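Local coordinates for protein isomerase/lactonizing enzyme (Agrobacterium tumefaciens, PDB 1RVK) that is of unknown catalytic function but, as a magnesium-binding member of the enolase superfamily, probably acts on a carboxylate substrate through an enolate intermediate, at residues 97-109 with 281-293. Residues are numbered along the deposited sequence; the frame is centred on the assembly and turned at random.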
loop_
_atom_site.group_PDB
_atom_site.type_symbol
_atom_site.label_atom_id
_atom_site.label_comp_id
_atom_site.label_asym_id
_atom_site.label_seq_id
_atom_site.Cartn_x
_atom_site.Cartn_y
_atom_site.Cartn_z
ATOM N N THR A 97 8.805 9.557 -11.550
ATOM C CA THR A 97 8.165 9.539 -10.237
ATOM C C THR A 97 8.606 8.445 -9.276
ATOM O O THR A 97 9.274 7.486 -9.669
ATOM C CB THR A 97 6.656 9.411 -10.410
ATOM O OG1 THR A 97 6.356 8.111 -10.939
ATOM C CG2 THR A 97 6.148 10.474 -11.381
ATOM N N ASP A 98 8.224 8.596 -8.007
ATOM C CA ASP A 98 8.561 7.589 -7.005
ATOM C C ASP A 98 7.898 6.278 -7.412
ATOM O O ASP A 98 8.407 5.196 -7.112
ATOM C CB ASP A 98 8.061 7.991 -5.609
ATOM C CG ASP A 98 8.777 9.206 -5.051
ATOM O OD1 ASP A 98 9.894 9.518 -5.520
ATOM O OD2 ASP A 98 8.227 9.841 -4.123
ATOM N N ARG A 99 6.759 6.378 -8.090
ATOM C CA ARG A 99 6.052 5.190 -8.549
ATOM C C ARG A 99 6.906 4.416 -9.552
ATOM O O ARG A 99 6.930 3.187 -9.531
ATOM C CB ARG A 99 4.706 5.563 -9.186
ATOM C CG ARG A 99 3.616 5.924 -8.181
ATOM C CD ARG A 99 3.335 4.769 -7.224
ATOM N NE ARG A 99 2.669 3.639 -7.869
ATOM C CZ ARG A 99 1.378 3.608 -8.188
ATOM N NH1 ARG A 99 0.863 2.535 -8.775
ATOM N NH2 ARG A 99 0.597 4.643 -7.914
ATOM N N THR A 100 7.604 5.126 -10.434
ATOM C CA THR A 100 8.460 4.445 -11.408
ATOM C C THR A 100 9.639 3.800 -10.675
ATOM O O THR A 100 10.035 2.675 -10.979
ATOM C CB THR A 100 8.998 5.422 -12.481
ATOM O OG1 THR A 100 7.906 5.930 -13.254
ATOM C CG2 THR A 100 9.969 4.712 -13.416
ATOM N N LEU A 101 10.202 4.516 -9.707
ATOM C CA LEU A 101 11.313 3.982 -8.930
ATOM C C LEU A 101 10.894 2.699 -8.212
ATOM O O LEU A 101 11.658 1.736 -8.139
ATOM C CB LEU A 101 11.773 5.011 -7.890
ATOM C CG LEU A 101 12.785 6.097 -8.271
ATOM C CD1 LEU A 101 14.161 5.477 -8.309
ATOM C CD2 LEU A 101 12.427 6.741 -9.601
ATOM N N ALA A 102 9.674 2.689 -7.682
ATOM C CA ALA A 102 9.170 1.533 -6.948
ATOM C C ALA A 102 9.068 0.266 -7.786
ATOM O O ALA A 102 9.483 -0.807 -7.343
ATOM C CB ALA A 102 7.807 1.854 -6.338
ATOM N N VAL A 103 8.519 0.383 -8.991
ATOM C CA VAL A 103 8.359 -0.789 -9.846
ATOM C C VAL A 103 9.706 -1.346 -10.286
ATOM O O VAL A 103 9.901 -2.561 -10.321
ATOM C CB VAL A 103 7.514 -0.466 -11.095
ATOM C CG1 VAL A 103 7.104 -1.765 -11.791
ATOM C CG2 VAL A 103 6.286 0.322 -10.694
ATOM N N VAL A 104 10.637 -0.458 -10.618
ATOM C CA VAL A 104 11.961 -0.890 -11.047
ATOM C C VAL A 104 12.695 -1.588 -9.902
ATOM O O VAL A 104 13.291 -2.650 -10.089
ATOM C CB VAL A 104 12.805 0.303 -11.533
ATOM C CG1 VAL A 104 14.214 -0.159 -11.865
ATOM C CG2 VAL A 104 12.159 0.930 -12.758
ATOM N N ASP A 105 12.648 -0.988 -8.716
ATOM C CA ASP A 105 13.309 -1.556 -7.544
ATOM C C ASP A 105 12.694 -2.920 -7.220
ATOM O O ASP A 105 13.405 -3.866 -6.890
ATOM C CB ASP A 105 13.149 -0.612 -6.342
ATOM C CG ASP A 105 13.902 -1.090 -5.110
ATOM O OD1 ASP A 105 15.152 -1.102 -5.131
ATOM O OD2 ASP A 105 13.242 -1.452 -4.115
ATOM N N CYS A 106 11.374 -3.023 -7.326
ATOM C CA CYS A 106 10.703 -4.289 -7.036
ATOM C C CYS A 106 11.098 -5.379 -8.026
ATOM O O CYS A 106 11.336 -6.518 -7.632
ATOM C CB CYS A 106 9.185 -4.104 -7.029
ATOM S SG CYS A 106 8.578 -3.304 -5.521
ATOM N N ALA A 107 11.163 -5.032 -9.307
ATOM C CA ALA A 107 11.559 -5.995 -10.331
ATOM C C ALA A 107 12.993 -6.466 -10.073
ATOM O O ALA A 107 13.324 -7.629 -10.303
ATOM C CB ALA A 107 11.455 -5.361 -11.722
ATOM N N LEU A 108 13.844 -5.560 -9.598
ATOM C CA LEU A 108 15.232 -5.911 -9.306
ATOM C C LEU A 108 15.303 -6.885 -8.135
ATOM O O LEU A 108 16.116 -7.810 -8.136
ATOM C CB LEU A 108 16.046 -4.651 -8.998
ATOM C CG LEU A 108 16.989 -4.079 -10.065
ATOM C CD1 LEU A 108 16.619 -4.545 -11.460
ATOM C CD2 LEU A 108 16.982 -2.567 -9.962
ATOM N N TRP A 109 14.463 -6.674 -7.126
ATOM C CA TRP A 109 14.438 -7.579 -5.982
ATOM C C TRP A 109 13.901 -8.941 -6.416
ATOM O O TRP A 109 14.413 -9.982 -5.998
ATOM C CB TRP A 109 13.555 -7.023 -4.865
ATOM C CG TRP A 109 14.272 -6.121 -3.910
ATOM C CD1 TRP A 109 14.183 -4.759 -3.838
ATOM C CD2 TRP A 109 15.174 -6.521 -2.873
ATOM N NE1 TRP A 109 14.974 -4.287 -2.816
ATOM C CE2 TRP A 109 15.592 -5.348 -2.207
ATOM C CE3 TRP A 109 15.670 -7.758 -2.443
ATOM C CZ2 TRP A 109 16.485 -5.377 -1.128
ATOM C CZ3 TRP A 109 16.556 -7.787 -1.370
ATOM C CH2 TRP A 109 16.953 -6.601 -0.726
ATOM N N THR A 281 4.877 4.173 5.904
ATOM C CA THR A 281 5.669 4.071 4.694
ATOM C C THR A 281 4.887 3.154 3.773
ATOM O O THR A 281 3.793 2.708 4.115
ATOM C CB THR A 281 7.064 3.457 4.964
ATOM O OG1 THR A 281 7.881 3.594 3.794
ATOM C CG2 THR A 281 6.945 1.973 5.318
ATOM N N GLY A 282 5.447 2.884 2.603
ATOM C CA GLY A 282 4.792 2.011 1.652
ATOM C C GLY A 282 5.707 1.916 0.456
ATOM O O GLY A 282 6.334 2.907 0.088
ATOM N N VAL A 283 5.800 0.737 -0.146
ATOM C CA VAL A 283 6.676 0.569 -1.300
ATOM C C VAL A 283 6.372 1.582 -2.399
ATOM O O VAL A 283 7.287 2.200 -2.951
ATOM C CB VAL A 283 6.578 -0.861 -1.863
ATOM C CG1 VAL A 283 7.356 -0.968 -3.163
ATOM C CG2 VAL A 283 7.132 -1.845 -0.840
ATOM N N ASN A 284 5.095 1.769 -2.716
ATOM C CA ASN A 284 4.736 2.727 -3.757
ATOM C C ASN A 284 4.913 4.172 -3.317
ATOM O O ASN A 284 5.127 5.060 -4.145
ATOM C CB ASN A 284 3.286 2.525 -4.211
ATOM C CG ASN A 284 3.144 1.396 -5.199
ATOM O OD1 ASN A 284 4.137 0.879 -5.705
ATOM N ND2 ASN A 284 1.905 1.014 -5.494
ATOM N N ASP A 285 4.833 4.406 -2.012
ATOM C CA ASP A 285 4.946 5.754 -1.487
ATOM C C ASP A 285 6.360 6.298 -1.355
ATOM O O ASP A 285 6.568 7.507 -1.480
ATOM C CB ASP A 285 4.243 5.832 -0.134
ATOM C CG ASP A 285 2.796 5.399 -0.214
ATOM O OD1 ASP A 285 2.003 6.077 -0.907
ATOM O OD2 ASP A 285 2.457 4.373 0.406
ATOM N N VAL A 286 7.332 5.429 -1.111
ATOM C CA VAL A 286 8.702 5.907 -0.949
ATOM C C VAL A 286 9.662 5.479 -2.047
ATOM O O VAL A 286 10.868 5.703 -1.943
ATOM C CB VAL A 286 9.277 5.496 0.422
ATOM C CG1 VAL A 286 8.379 6.034 1.534
ATOM C CG2 VAL A 286 9.406 3.985 0.511
ATOM N N GLY A 287 9.132 4.858 -3.096
ATOM C CA GLY A 287 9.981 4.470 -4.209
ATOM C C GLY A 287 10.592 3.086 -4.235
ATOM O O GLY A 287 11.651 2.899 -4.833
ATOM N N GLY A 288 9.954 2.114 -3.591
ATOM C CA GLY A 288 10.489 0.764 -3.629
ATOM C C GLY A 288 10.729 0.075 -2.300
ATOM O O GLY A 288 10.567 0.661 -1.227
ATOM N N ILE A 289 11.107 -1.195 -2.389
ATOM C CA ILE A 289 11.396 -2.004 -1.217
ATOM C C ILE A 289 12.646 -1.470 -0.521
ATOM O O ILE A 289 12.692 -1.386 0.701
ATOM C CB ILE A 289 11.603 -3.488 -1.625
ATOM C CG1 ILE A 289 10.261 -4.088 -2.045
ATOM C CG2 ILE A 289 12.194 -4.289 -0.471
ATOM C CD1 ILE A 289 10.377 -5.459 -2.689
ATOM N N THR A 290 13.653 -1.089 -1.301
ATOM C CA THR A 290 14.890 -0.573 -0.721
ATOM C C THR A 290 14.632 0.620 0.213
ATOM O O THR A 290 15.004 0.580 1.384
ATOM C CB THR A 290 15.892 -0.203 -1.827
ATOM O OG1 THR A 290 16.128 -1.360 -2.646
ATOM C CG2 THR A 290 17.218 0.254 -1.225
ATOM N N PRO A 291 13.985 1.690 -0.282
ATOM C CA PRO A 291 13.735 2.821 0.622
ATOM C C PRO A 291 12.709 2.503 1.714
ATOM O O PRO A 291 12.727 3.109 2.784
ATOM C CB PRO A 291 13.277 3.934 -0.327
ATOM C CG PRO A 291 12.671 3.178 -1.479
ATOM C CD PRO A 291 13.647 2.046 -1.671
ATOM N N ALA A 292 11.816 1.550 1.455
ATOM C CA ALA A 292 10.823 1.182 2.463
ATOM C C ALA A 292 11.558 0.571 3.652
ATOM O O ALA A 292 11.247 0.862 4.808
ATOM C CB ALA A 292 9.819 0.182 1.888
ATOM N N LEU A 293 12.539 -0.279 3.369
ATOM C CA LEU A 293 13.314 -0.899 4.436
ATOM C C LEU A 293 14.051 0.177 5.223
ATOM O O LEU A 293 14.154 0.092 6.445
ATOM C CB LEU A 293 14.309 -1.916 3.862
ATOM C CG LEU A 293 13.760 -3.316 3.552
ATOM C CD1 LEU A 293 13.428 -4.037 4.846
ATOM C CD2 LEU A 293 12.524 -3.219 2.694
HETATM O O HOH W 1 5.701 9.663 -3.717
HETATM O O HOH W 2 8.071 9.703 -0.977
HETATM O O HOH W 3 1.786 -0.577 -8.203
#
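Asp98 opens the contact from the first turn of helix 98-109: the CA-H of Gly287 points at Asp98 O, CA to O 3.4 Å, while two waters link Asp98 OD2 to the carbonyl O of Asp285. Its OD1 makes a salt bridge to Lys263 and a hydrogen bond to Gln89. Arg99, bent at chi2 and chi3, doubles back so that Asn284 ND2 lies over one face of its guanidinium, the two planes 23° apart and Arg99 NE 3.5 Å from Asn284 CG; a water accepts from Arg99 NH1 and Asn284 ND2. One turn on, Ala102 allows the closest backbone approach, its CA 3.7 Å from that of Gly288, where the Gly287-Gly288 pair presents bare main chain.

The carboxylate of Asp105 reaches the start of helix 289-293 with CG anti to the backbone N (chi1 -176°). OD2 accepts from Thr290 N (2.9 Å), nearly straight at the hydrogen, the donor 28° out of the carboxylate plane on the syn side; OD1 receives Thr290 OG1 at 2.7 Å through its syn lone pair. The helix N-terminus would probably stabilise this negative charge. Cys106 SG rests against Val283 CG1 and Ile289 CG1. At Trp109, Ile289 CG2 sits over the five-membered ring, 3.9 Å from its centroid, and NE1 donates to Thr290 OG1. The nearly perpendicular helices join the N-terminal capping domain to the segment after barrel strand 278-281, an interdomain interface of the enolase-superfamily fold with its modified (beta/alpha) barrel.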